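Local coordinates for nematode fatty acid retinoid binding protein (Necator americanus, PDB 4XCP) that probably binds lipids such as fatty acids and retinol, and holds palmitic acid within its helical fold, at residues Phe16-Glu19 with Asp20-Ala23; Lys77-Lys80 with Leu81-Val85; Val129-Val132 with Leu133-Lys137. All coordinates share one frame; numbering follows the deposited sequence.

Contact 1 (Phe16-Glu19 with Asp20-Ala23); sequences FKYE and DIPA. With PLM (palmitic acid), chain B.
With chi1 of -65°, Asp-20 carries its CG beside its own backbone N and anti to the carbonyl carbon, turning the carboxylate back over Lys-17; Ile-21, with CG1 in the same position (chi1 -46°), sends CD1 to the Phe-16 ring. Lys-17 and Asp-20 hold each other twice. The N of Lys-17 donates to Asp-20 OD2 at 3.0 Å, meeting it from above the carboxylate plane, and the N of Asp-20 donates to Lys-17 O at 2.8 Å. A further 3.2 Å bond from Ile-21 N to Tyr-18 O extends this short 3-10 turn. Ile-21 CD1 reaches the Phe-16 ring near its plane, 3.7 Å from CE1. Palmitic acid lies over one face of that ring, its C5 3.6 Å from Phe-16 CZ, and its C3 also touches Ile-21 CD1. On the solvent side, a water donates to both Glu-19 OE2 (3.0 Å) and Asp-20 OD1 (2.9 Å). Tyr-18, meanwhile, packs on helix 31-39. Glu-119 brings another carboxylate close to Asp-20 OD2, so the backbone N-H and the water probably help offset a local excess of negative charge, while the apolar side of the turn greets the lipid chain.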
ATOM      1  N   PHE A  16      16.694   2.802   1.928  1.00 32.46           N
ATOM      2  CA  PHE A  16      15.794   2.315   0.896  1.00 31.30           C
ATOM      3  C   PHE A  16      15.870   3.258  -0.318  1.00 31.37           C
ATOM      4  O   PHE A  16      15.989   4.477  -0.157  1.00 28.21           O
ATOM      5  CB  PHE A  16      14.354   2.241   1.461  1.00 33.12           C
ATOM      6  CG  PHE A  16      13.243   2.455   0.464  1.00 34.60           C
ATOM      7  CD1 PHE A  16      12.803   1.414  -0.344  1.00 37.95           C
ATOM      8  CD2 PHE A  16      12.655   3.707   0.313  1.00 36.09           C
ATOM      9  CE1 PHE A  16      11.792   1.621  -1.289  1.00 38.66           C
ATOM     10  CE2 PHE A  16      11.652   3.917  -0.640  1.00 38.41           C
ATOM     11  CZ  PHE A  16      11.229   2.875  -1.435  1.00 36.77           C
ATOM     12  N   LYS A  17      15.845   2.677  -1.524  1.00 26.14           N
ATOM     13  CA  LYS A  17      15.863   3.426  -2.778  1.00 25.12           C
ATOM     14  C   LYS A  17      14.677   2.964  -3.581  1.00 27.76           C
ATOM     15  O   LYS A  17      14.336   1.779  -3.533  1.00 26.37           O
ATOM     16  CB  LYS A  17      17.172   3.204  -3.563  1.00 26.85           C
ATOM     17  CG  LYS A  17      18.344   3.981  -2.965  1.00 33.22           C
ATOM     18  CD  LYS A  17      19.554   3.933  -3.851  1.00 49.13           C
ATOM     19  CE  LYS A  17      20.524   5.043  -3.522  1.00 68.48           C
ATOM     20  NZ  LYS A  17      21.552   5.207  -4.589  1.00 81.62           N
ATOM     21  N   TYR A  18      14.035   3.891  -4.314  1.00 23.06           N
ATOM     22  CA  TYR A  18      12.872   3.594  -5.164  1.00 21.56           C
ATOM     23  C   TYR A  18      13.157   2.434  -6.126  1.00 23.36           C
ATOM     24  O   TYR A  18      12.279   1.614  -6.366  1.00 22.14           O
ATOM     25  CB  TYR A  18      12.471   4.843  -5.956  1.00 21.29           C
ATOM     26  CG  TYR A  18      11.089   4.780  -6.560  1.00 18.30           C
ATOM     27  CD1 TYR A  18       9.970   4.548  -5.768  1.00 20.00           C
ATOM     28  CD2 TYR A  18      10.888   5.035  -7.911  1.00 17.24           C
ATOM     29  CE1 TYR A  18       8.689   4.496  -6.320  1.00 18.84           C
ATOM     30  CE2 TYR A  18       9.611   5.042  -8.462  1.00 16.67           C
ATOM     31  CZ  TYR A  18       8.514   4.774  -7.661  1.00 20.27           C
ATOM     32  OH  TYR A  18       7.257   4.728  -8.209  1.00 20.94           O
ATOM     33  N   GLU A  19      14.395   2.345  -6.636  1.00 20.70           N
ATOM     34  CA  GLU A  19      14.838   1.268  -7.535  1.00 20.99           C
ATOM     35  C   GLU A  19      14.856  -0.127  -6.874  1.00 24.84           C
ATOM     36  O   GLU A  19      14.872  -1.138  -7.588  1.00 23.56           O
ATOM     37  CB  GLU A  19      16.200   1.579  -8.153  1.00 23.16           C
ATOM     38  CG  GLU A  19      17.331   1.603  -7.134  1.00 39.46           C
ATOM     39  CD  GLU A  19      18.744   1.730  -7.674  1.00 60.04           C
ATOM     40  OE1 GLU A  19      18.922   1.815  -8.911  1.00 48.65           O
ATOM     41  OE2 GLU A  19      19.682   1.724  -6.846  1.00 56.88           O
ATOM     42  N   ASP A  20      14.839  -0.185  -5.519  1.00 22.43           N
ATOM     43  CA  ASP A  20      14.817  -1.458  -4.782  1.00 21.88           C
ATOM     44  C   ASP A  20      13.542  -2.220  -5.072  1.00 24.51           C
ATOM     45  O   ASP A  20      13.528  -3.441  -4.968  1.00 24.30           O
ATOM     46  CB  ASP A  20      14.957  -1.223  -3.273  1.00 22.29           C
ATOM     47  CG  ASP A  20      16.295  -0.634  -2.890  1.00 26.19           C
ATOM     48  OD1 ASP A  20      17.195  -0.587  -3.754  1.00 27.60           O
ATOM     49  OD2 ASP A  20      16.440  -0.210  -1.738  1.00 26.73           O
ATOM     50  N   ILE A  21      12.469  -1.484  -5.437  1.00 19.60           N
ATOM     51  CA  ILE A  21      11.168  -2.063  -5.777  1.00 17.79           C
ATOM     52  C   ILE A  21      11.174  -2.366  -7.272  1.00 21.50           C
ATOM     53  O   ILE A  21      11.377  -1.446  -8.061  1.00 20.99           O
ATOM     54  CB  ILE A  21       9.983  -1.125  -5.410  1.00 19.89           C
ATOM     55  CG1 ILE A  21      10.112  -0.515  -3.995  1.00 19.71           C
ATOM     56  CG2 ILE A  21       8.646  -1.858  -5.591  1.00 21.26           C
ATOM     57  CD1 ILE A  21       9.221   0.774  -3.765  1.00 22.45           C
ATOM     58  N   PRO A  22      10.933  -3.623  -7.700  1.00 19.83           N
ATOM     59  CA  PRO A  22      10.895  -3.910  -9.154  1.00 20.29           C
ATOM     60  C   PRO A  22       9.878  -3.010  -9.862  1.00 23.19           C
ATOM     61  O   PRO A  22       8.789  -2.764  -9.311  1.00 21.27           O
ATOM     62  CB  PRO A  22      10.476  -5.388  -9.215  1.00 21.59           C
ATOM     63  CG  PRO A  22      10.856  -5.951  -7.894  1.00 25.34           C
ATOM     64  CD  PRO A  22      10.700  -4.845  -6.900  1.00 20.83           C
ATOM     65  N   ALA A  23      10.265  -2.463 -11.039  1.00 19.14           N
ATOM     66  CA  ALA A  23       9.430  -1.568 -11.858  1.00 19.11           C
ATOM     67  C   ALA A  23       8.032  -2.174 -12.142  1.00 24.51           C
ATOM     68  O   ALA A  23       7.037  -1.456 -12.084  1.00 24.40           O
ATOM     69  CB  ALA A  23      10.141  -1.247 -13.176  1.00 20.56           C
TER
HETATM   70  C1  PLM B 201       4.788  -0.767  -0.664  1.00 53.44           C
HETATM   71  O1  PLM B 201       4.609   0.525  -0.675  1.00 57.60           O
HETATM   72  O2  PLM B 201       3.864  -1.565  -0.622  1.00 55.61           O
HETATM   73  C2  PLM B 201       6.230  -1.181  -0.722  1.00 46.98           C
HETATM   74  C3  PLM B 201       7.262  -0.057  -0.718  1.00 43.07           C
HETATM   75  C4  PLM B 201       7.594   0.471   0.663  1.00 41.00           C
HETATM   76  C5  PLM B 201       8.608   1.594   0.674  1.00 38.87           C
HETATM   77  C6  PLM B 201       9.100   1.993   2.057  1.00 39.01           C
HETATM   78  C7  PLM B 201       8.758   3.413   2.487  1.00 38.20           C
HETATM   79  C8  PLM B 201       7.317   3.584   2.882  1.00 37.63           C
HETATM   80  C9  PLM B 201       6.915   4.979   3.214  1.00 37.04           C
HETATM   81  CA  PLM B 201       5.593   5.386   2.626  1.00 39.44           C
HETATM   82  CB  PLM B 201       4.378   5.279   3.519  1.00 42.30           C
HETATM   83  CC  PLM B 201       3.092   5.854   2.899  1.00 44.30           C
HETATM   84  CD  PLM B 201       2.402   4.997   1.819  1.00 44.97           C
HETATM   85  CE  PLM B 201       3.092   4.967   0.453  1.00 43.88           C
HETATM   86  CF  PLM B 201       2.318   4.276  -0.639  1.00 43.22           C
HETATM   87  CG  PLM B 201       2.473   2.771  -0.701  1.00 42.05           C
HETATM   88  O   HOH W   1      19.983   0.080  -4.308  1.00 51.40           O

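Contact 2 (Lys77-Lys80 with Leu81-Val85); sequences KVEK and LHAMV. With PLM (palmitic acid), chain C.
Glu-79 OE2 comes up to the edge of the His-82 imidazole, in the plane of the ring and 3.9 Å from CD2, with the carboxylate turned 76° against it. This is a touch and not a polar bond: OE2 faces a ring carbon, while Glu-79 OE1 forms a salt bridge with Lys-68 and His-82 NE2 is hydrogen-bonded to Glu-61 OE2. The bend of the glutamate chain at chi2 (60°) brings its carboxylate back alongside the next turn, where OE2 also nears the methyl of Ala-83. Underneath, the main chain is ordinary helix. His-82 N donates to Val-78 O at 3.0 Å, Ala-83 N to Glu-79 O at 2.9 Å, and Met-84 N, of a selenomethionine, to Lys-80 O at 3.3 Å. Leu-81 N makes a weak bond of 3.4 Å to Lys-77 O. A palmitic acid reaches the imidazole at its ND1 and CE1 atoms, with C6 3.5 Å from His-82 CE1. Val-78 CG1 meets the same chain at its CD, 3.6 Å away, and Val-85 CG1 meets it at C8. The bond to Glu-61, on helix 60-70, probably helps to fix the rotation of His-82, which is consistent with its ND1-CE1 side lying against hydrocarbon, while Lys-68 on the same helix holds the glutamate.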
ATOM      1  N   LYS A  77       1.721  15.235   3.962  1.00 18.26           N
ATOM      2  CA  LYS A  77       1.703  14.462   2.705  1.00 18.73           C
ATOM      3  C   LYS A  77       1.145  13.043   2.961  1.00 23.14           C
ATOM      4  O   LYS A  77       0.308  12.555   2.200  1.00 22.96           O
ATOM      5  CB  LYS A  77       3.122  14.345   2.127  1.00 20.07           C
ATOM      6  CG  LYS A  77       3.673  15.630   1.534  1.00 26.20           C
ATOM      7  CD  LYS A  77       5.152  15.453   1.293  1.00 32.95           C
ATOM      8  CE  LYS A  77       5.783  16.632   0.593  1.00 34.75           C
ATOM      9  NZ  LYS A  77       7.263  16.503   0.618  1.00 33.21           N
ATOM     10  N   VAL A  78       1.617  12.393   4.037  1.00 19.00           N
ATOM     11  CA  VAL A  78       1.166  11.052   4.422  1.00 18.27           C
ATOM     12  C   VAL A  78      -0.320  11.093   4.811  1.00 22.53           C
ATOM     13  O   VAL A  78      -1.089  10.220   4.407  1.00 21.73           O
ATOM     14  CB  VAL A  78       2.060  10.455   5.545  1.00 20.61           C
ATOM     15  CG1 VAL A  78       1.415   9.206   6.177  1.00 19.65           C
ATOM     16  CG2 VAL A  78       3.462  10.136   5.016  1.00 19.37           C
ATOM     17  N   GLU A  79      -0.710  12.112   5.594  1.00 19.47           N
ATOM     18  CA  GLU A  79      -2.081  12.305   6.064  1.00 19.20           C
ATOM     19  C   GLU A  79      -3.067  12.435   4.890  1.00 23.86           C
ATOM     20  O   GLU A  79      -4.151  11.866   4.949  1.00 23.27           O
ATOM     21  CB  GLU A  79      -2.148  13.527   7.005  1.00 20.50           C
ATOM     22  CG  GLU A  79      -3.525  13.847   7.565  1.00 33.40           C
ATOM     23  CD  GLU A  79      -4.150  12.736   8.384  1.00 58.29           C
ATOM     24  OE1 GLU A  79      -3.688  12.514   9.526  1.00 67.86           O
ATOM     25  OE2 GLU A  79      -5.087  12.077   7.879  1.00 52.42           O
ATOM     26  N   LYS A  80      -2.681  13.173   3.834  1.00 23.11           N
ATOM     27  CA  LYS A  80      -3.507  13.403   2.644  1.00 24.79           C
ATOM     28  C   LYS A  80      -3.788  12.093   1.931  1.00 28.84           C
ATOM     29  O   LYS A  80      -4.949  11.804   1.651  1.00 28.33           O
ATOM     30  CB  LYS A  80      -2.864  14.430   1.705  1.00 28.45           C
ATOM     31  CG  LYS A  80      -3.777  14.867   0.561  1.00 44.95           C
ATOM     32  CD  LYS A  80      -3.062  15.766  -0.426  1.00 54.13           C
ATOM     33  CE  LYS A  80      -3.940  16.097  -1.608  1.00 64.84           C
ATOM     34  NZ  LYS A  80      -3.155  16.696  -2.722  1.00 74.78           N
ATOM     35  N   LEU A  81      -2.747  11.274   1.700  1.00 26.69           N
ATOM     36  CA  LEU A  81      -2.917   9.944   1.099  1.00 27.66           C
ATOM     37  C   LEU A  81      -3.835   9.073   1.956  1.00 29.62           C
ATOM     38  O   LEU A  81      -4.762   8.457   1.426  1.00 28.96           O
ATOM     39  CB  LEU A  81      -1.577   9.217   0.979  1.00 28.25           C
ATOM     40  CG  LEU A  81      -0.610   9.599  -0.130  1.00 34.94           C
ATOM     41  CD1 LEU A  81       0.538   8.639  -0.106  1.00 35.49           C
ATOM     42  CD2 LEU A  81      -1.253   9.497  -1.509  1.00 38.99           C
ATOM     43  N   HIS A  82      -3.556   9.015   3.274  1.00 24.79           N
ATOM     44  CA  HIS A  82      -4.292   8.206   4.240  1.00 24.85           C
ATOM     45  C   HIS A  82      -5.770   8.556   4.309  1.00 27.84           C
ATOM     46  O   HIS A  82      -6.586   7.642   4.301  1.00 26.00           O
ATOM     47  CB  HIS A  82      -3.632   8.258   5.630  1.00 25.83           C
ATOM     48  CG  HIS A  82      -4.429   7.611   6.726  1.00 30.34           C
ATOM     49  ND1 HIS A  82      -4.415   6.244   6.919  1.00 32.72           N
ATOM     50  CD2 HIS A  82      -5.190   8.176   7.693  1.00 33.24           C
ATOM     51  CE1 HIS A  82      -5.185   6.018   7.970  1.00 32.51           C
ATOM     52  NE2 HIS A  82      -5.659   7.149   8.479  1.00 33.32           N
ATOM     53  N   ALA A  83      -6.111   9.861   4.362  1.00 25.22           N
ATOM     54  CA  ALA A  83      -7.499  10.318   4.447  1.00 25.81           C
ATOM     55  C   ALA A  83      -8.301   9.941   3.193  1.00 31.45           C
ATOM     56  O   ALA A  83      -9.486   9.650   3.297  1.00 30.52           O
ATOM     57  CB  ALA A  83      -7.555  11.818   4.692  1.00 26.37           C
HETATM   58  N   MSE A  84      -7.653   9.951   2.017  1.00 31.08           N
HETATM   59  CA  MSE A  84      -8.272   9.579   0.747  1.00 33.46           C
HETATM   60  C   MSE A  84      -8.594   8.090   0.745  1.00 33.49           C
HETATM   61  O   MSE A  84      -9.672   7.715   0.306  1.00 33.64           O
HETATM   62  CB  MSE A  84      -7.342   9.895  -0.421  1.00 37.69           C
HETATM   63  CG  MSE A  84      -7.551  11.277  -1.005  1.00 49.35           C
HETATM   64 SE   MSE A  84      -6.191  11.658  -2.362  1.00 61.69          SE
HETATM   65  CE  MSE A  84      -6.573  10.123  -3.617  1.00 57.88           C
ATOM     66  N   VAL A  85      -7.664   7.249   1.231  1.00 26.07           N
ATOM     67  CA  VAL A  85      -7.861   5.806   1.291  1.00 24.98           C
ATOM     68  C   VAL A  85      -8.933   5.485   2.335  1.00 29.06           C
ATOM     69  O   VAL A  85      -9.835   4.706   2.048  1.00 28.91           O
ATOM     70  CB  VAL A  85      -6.538   5.030   1.520  1.00 27.12           C
ATOM     71  CG1 VAL A  85      -6.806   3.543   1.778  1.00 26.45           C
ATOM     72  CG2 VAL A  85      -5.592   5.207   0.330  1.00 26.35           C
TER
HETATM   73  C1  PLM C 202      -5.461   1.564  11.542  1.00 94.38           C
HETATM   74  O1  PLM C 202      -5.346   2.671  12.015  1.00 94.90           O
HETATM   75  O2  PLM C 202      -4.873   0.509  12.037  1.00 93.36           O
HETATM   76  C2  PLM C 202      -6.297   1.275  10.329  1.00 94.97           C
HETATM   77  C3  PLM C 202      -6.608   2.496   9.468  1.00 95.27           C
HETATM   78  C4  PLM C 202      -7.224   2.139   8.130  1.00 96.18           C
HETATM   79  C5  PLM C 202      -6.215   1.759   7.055  1.00 97.01           C
HETATM   80  C6  PLM C 202      -5.482   2.939   6.435  1.00 97.09           C
HETATM   81  C7  PLM C 202      -4.852   2.628   5.086  1.00 96.01           C
HETATM   82  C8  PLM C 202      -3.993   3.742   4.508  1.00 94.33           C
HETATM   83  C9  PLM C 202      -2.616   3.299   4.049  1.00 93.28           C
HETATM   84  CA  PLM C 202      -1.724   4.439   3.587  1.00 92.31           C
HETATM   85  CB  PLM C 202      -1.209   5.346   4.705  1.00 90.99           C
HETATM   86  CC  PLM C 202      -0.203   4.698   5.645  1.00 89.01           C
HETATM   87  CD  PLM C 202       0.543   5.708   6.493  1.00 86.60           C
HETATM   88  CE  PLM C 202       1.572   5.118   7.459  1.00 84.38           C
HETATM   89  CF  PLM C 202       2.947   5.795   7.424  1.00 83.06           C
HETATM   90  CG  PLM C 202       3.404   6.338   8.757  1.00 81.30           C

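Contact 3 (Val129-Val132 with Leu133-Lys137); sequences VKEV and LKLYK
Leu-135 lies against the carboxylate of Glu-131, one helical turn back, with CG 3.5 Å from Glu-131 OE2 and CD2 hardly farther. Because the glutamate chain is bent at chi2 (47°), its end folds forward over the following turn instead of reaching straight out, and the two side chains meet at a slant. The other oxygen turns to Lys-134: OE1 is 3.7 Å from that residue's CD, but 4.5 Å from its NZ, beyond a salt bridge. Two waters span this gap. One donates to Glu-131 OE2 at 2.7 Å and accepts a weak bond from Lys-134 NZ; the second accepts from Lys-134 NZ at 2.8 Å and donates to Glu-131 OE1 at 3.2 Å. Each carboxylate oxygen therefore has its own water, and the lysine, extended beyond CG, is tied to both through solvent. Regular helical bonds run below, starting with Leu-133 N to Val-129 O at 2.8 Å and ending with Tyr-136 N to Val-132 O at 2.9 Å. The apolar side chains face neighbouring helices. Val-132 and Leu-135 touch helix 94-115, and Val-129 and Leu-133 touch helix 162-167. Tyr-136 stacks on Phe-158 and bonds through OH to Glu-159. Charged side chains toward solvent, a water-bridged pair among them, with aliphatic and aromatic ones turned to neighbouring helices, mark an amphipathic helix, here helix 122-138, set among its neighbours in an all-helical protein.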
ATOM      1  N   VAL A 129       1.181 -10.434  -4.094  1.00 18.20           N
ATOM      2  CA  VAL A 129       0.215 -10.064  -5.143  1.00 18.93           C
ATOM      3  C   VAL A 129      -0.716 -11.239  -5.444  1.00 24.30           C
ATOM      4  O   VAL A 129      -1.925 -11.049  -5.626  1.00 23.88           O
ATOM      5  CB  VAL A 129       0.923  -9.515  -6.416  1.00 21.92           C
ATOM      6  CG1 VAL A 129      -0.063  -9.283  -7.565  1.00 22.06           C
ATOM      7  CG2 VAL A 129       1.685  -8.228  -6.095  1.00 20.43           C
ATOM      8  N   LYS A 130      -0.141 -12.450  -5.512  1.00 20.80           N
ATOM      9  CA  LYS A 130      -0.876 -13.688  -5.755  1.00 20.76           C
ATOM     10  C   LYS A 130      -1.992 -13.857  -4.716  1.00 22.48           C
ATOM     11  O   LYS A 130      -3.131 -14.129  -5.101  1.00 22.71           O
ATOM     12  CB  LYS A 130       0.087 -14.900  -5.769  1.00 23.91           C
ATOM     13  CG  LYS A 130      -0.521 -16.167  -6.368  1.00 44.04           C
ATOM     14  CD  LYS A 130       0.498 -17.306  -6.375  1.00 59.29           C
ATOM     15  CE  LYS A 130      -0.092 -18.641  -6.774  1.00 76.57           C
ATOM     16  NZ  LYS A 130      -0.488 -18.686  -8.210  1.00 86.05           N
ATOM     17  N   GLU A 131      -1.686 -13.616  -3.422  1.00 18.77           N
ATOM     18  CA  GLU A 131      -2.678 -13.679  -2.348  1.00 18.36           C
ATOM     19  C   GLU A 131      -3.759 -12.597  -2.472  1.00 21.72           C
ATOM     20  O   GLU A 131      -4.931 -12.902  -2.302  1.00 21.57           O
ATOM     21  CB  GLU A 131      -2.025 -13.615  -0.955  1.00 19.40           C
ATOM     22  CG  GLU A 131      -2.995 -13.902   0.197  1.00 21.57           C
ATOM     23  CD  GLU A 131      -3.910 -15.114   0.080  1.00 28.04           C
ATOM     24  OE1 GLU A 131      -3.577 -16.072  -0.658  1.00 22.92           O
ATOM     25  OE2 GLU A 131      -4.984 -15.092   0.722  1.00 25.93           O
ATOM     26  N   VAL A 132      -3.360 -11.337  -2.716  1.00 18.00           N
ATOM     27  CA  VAL A 132      -4.281 -10.206  -2.873  1.00 17.01           C
ATOM     28  C   VAL A 132      -5.233 -10.495  -4.071  1.00 20.86           C
ATOM     29  O   VAL A 132      -6.446 -10.338  -3.945  1.00 19.56           O
ATOM     30  CB  VAL A 132      -3.498  -8.860  -3.005  1.00 19.50           C
ATOM     31  CG1 VAL A 132      -4.404  -7.727  -3.478  1.00 19.35           C
ATOM     32  CG2 VAL A 132      -2.826  -8.486  -1.677  1.00 18.29           C
ATOM     33  N   LEU A 133      -4.674 -10.951  -5.204  1.00 18.55           N
ATOM     34  CA  LEU A 133      -5.472 -11.315  -6.368  1.00 20.04           C
ATOM     35  C   LEU A 133      -6.464 -12.438  -6.032  1.00 25.08           C
ATOM     36  O   LEU A 133      -7.636 -12.316  -6.360  1.00 25.13           O
ATOM     37  CB  LEU A 133      -4.596 -11.670  -7.586  1.00 20.86           C
ATOM     38  CG  LEU A 133      -5.336 -12.183  -8.841  1.00 28.04           C
ATOM     39  CD1 LEU A 133      -6.286 -11.122  -9.422  1.00 28.99           C
ATOM     40  CD2 LEU A 133      -4.358 -12.681  -9.885  1.00 31.09           C
ATOM     41  N   LYS A 134      -6.005 -13.484  -5.339  1.00 22.61           N
ATOM     42  CA  LYS A 134      -6.820 -14.623  -4.903  1.00 22.86           C
ATOM     43  C   LYS A 134      -8.013 -14.132  -4.034  1.00 25.81           C
ATOM     44  O   LYS A 134      -9.148 -14.560  -4.254  1.00 26.70           O
ATOM     45  CB  LYS A 134      -5.935 -15.616  -4.114  1.00 25.05           C
ATOM     46  CG  LYS A 134      -6.655 -16.890  -3.674  1.00 33.84           C
ATOM     47  CD  LYS A 134      -5.713 -17.907  -3.047  1.00 38.52           C
ATOM     48  CE  LYS A 134      -6.476 -19.143  -2.630  1.00 49.52           C
ATOM     49  NZ  LYS A 134      -5.769 -19.905  -1.569  1.00 56.83           N
ATOM     50  N   LEU A 135      -7.748 -13.235  -3.066  1.00 19.33           N
ATOM     51  CA  LEU A 135      -8.791 -12.662  -2.224  1.00 18.17           C
ATOM     52  C   LEU A 135      -9.773 -11.816  -3.064  1.00 20.77           C
ATOM     53  O   LEU A 135     -10.973 -11.820  -2.801  1.00 21.17           O
ATOM     54  CB  LEU A 135      -8.175 -11.819  -1.105  1.00 17.23           C
ATOM     55  CG  LEU A 135      -7.347 -12.591  -0.082  1.00 22.32           C
ATOM     56  CD1 LEU A 135      -6.579 -11.656   0.794  1.00 21.54           C
ATOM     57  CD2 LEU A 135      -8.209 -13.545   0.732  1.00 25.63           C
ATOM     58  N   TYR A 136      -9.257 -11.109  -4.077  1.00 16.75           N
ATOM     59  CA  TYR A 136     -10.074 -10.317  -4.978  1.00 17.22           C
ATOM     60  C   TYR A 136     -11.003 -11.265  -5.744  1.00 23.32           C
ATOM     61  O   TYR A 136     -12.209 -11.036  -5.775  1.00 22.81           O
ATOM     62  CB  TYR A 136      -9.201  -9.481  -5.932  1.00 17.48           C
ATOM     63  CG  TYR A 136     -10.015  -8.775  -6.991  1.00 19.56           C
ATOM     64  CD1 TYR A 136     -10.657  -7.568  -6.716  1.00 21.30           C
ATOM     65  CD2 TYR A 136     -10.212  -9.349  -8.248  1.00 20.33           C
ATOM     66  CE1 TYR A 136     -11.442  -6.933  -7.672  1.00 22.32           C
ATOM     67  CE2 TYR A 136     -10.985  -8.715  -9.218  1.00 21.63           C
ATOM     68  CZ  TYR A 136     -11.599  -7.509  -8.923  1.00 26.78           C
ATOM     69  OH  TYR A 136     -12.377  -6.888  -9.861  1.00 27.90           O
ATOM     70  N   LYS A 137     -10.439 -12.354  -6.320  1.00 21.20           N
ATOM     71  CA  LYS A 137     -11.214 -13.345  -7.069  1.00 22.53           C
ATOM     72  C   LYS A 137     -12.203 -14.090  -6.181  1.00 25.66           C
ATOM     73  O   LYS A 137     -13.260 -14.433  -6.666  1.00 27.20           O
ATOM     74  CB  LYS A 137     -10.304 -14.308  -7.858  1.00 25.30           C
ATOM     75  CG  LYS A 137      -9.433 -13.617  -8.915  1.00 32.58           C
ATOM     76  CD  LYS A 137     -10.245 -13.091 -10.120  1.00 44.50           C
ATOM     77  CE  LYS A 137      -9.355 -12.401 -11.129  1.00 53.88           C
ATOM     78  NZ  LYS A 137     -10.111 -11.922 -12.312  1.00 62.48           N
TER
HETATM   79  O   HOH W   2      -6.480 -17.266   0.459  1.00 23.82           O
HETATM   80  O   HOH W   3      -3.904 -19.062   0.335  1.00 41.25           O

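How the contacts relate
Along the chain, contacts 1, 2 and 3 follow one another in series, and none touches another: their centres stand 22 to 24 Å apart. Contact 1 lies in the loop before helix 23-26, contact 2 in the middle of helix 72-90, and contact 3 near the end of helix 122-138, across the chain's centre from contact 2. Contacts 1 and 2 each line a different bound palmitic acid, so the lipid-occupied interior is bordered from the N-terminal loop as well as from a long helix. Contact 3 stands back from the ligands, with the Val-129 side chain about 9 Å from a palmitic acid, and joins helix 122-138 to helices 94-115, 141-150, 152-159 and 162-167.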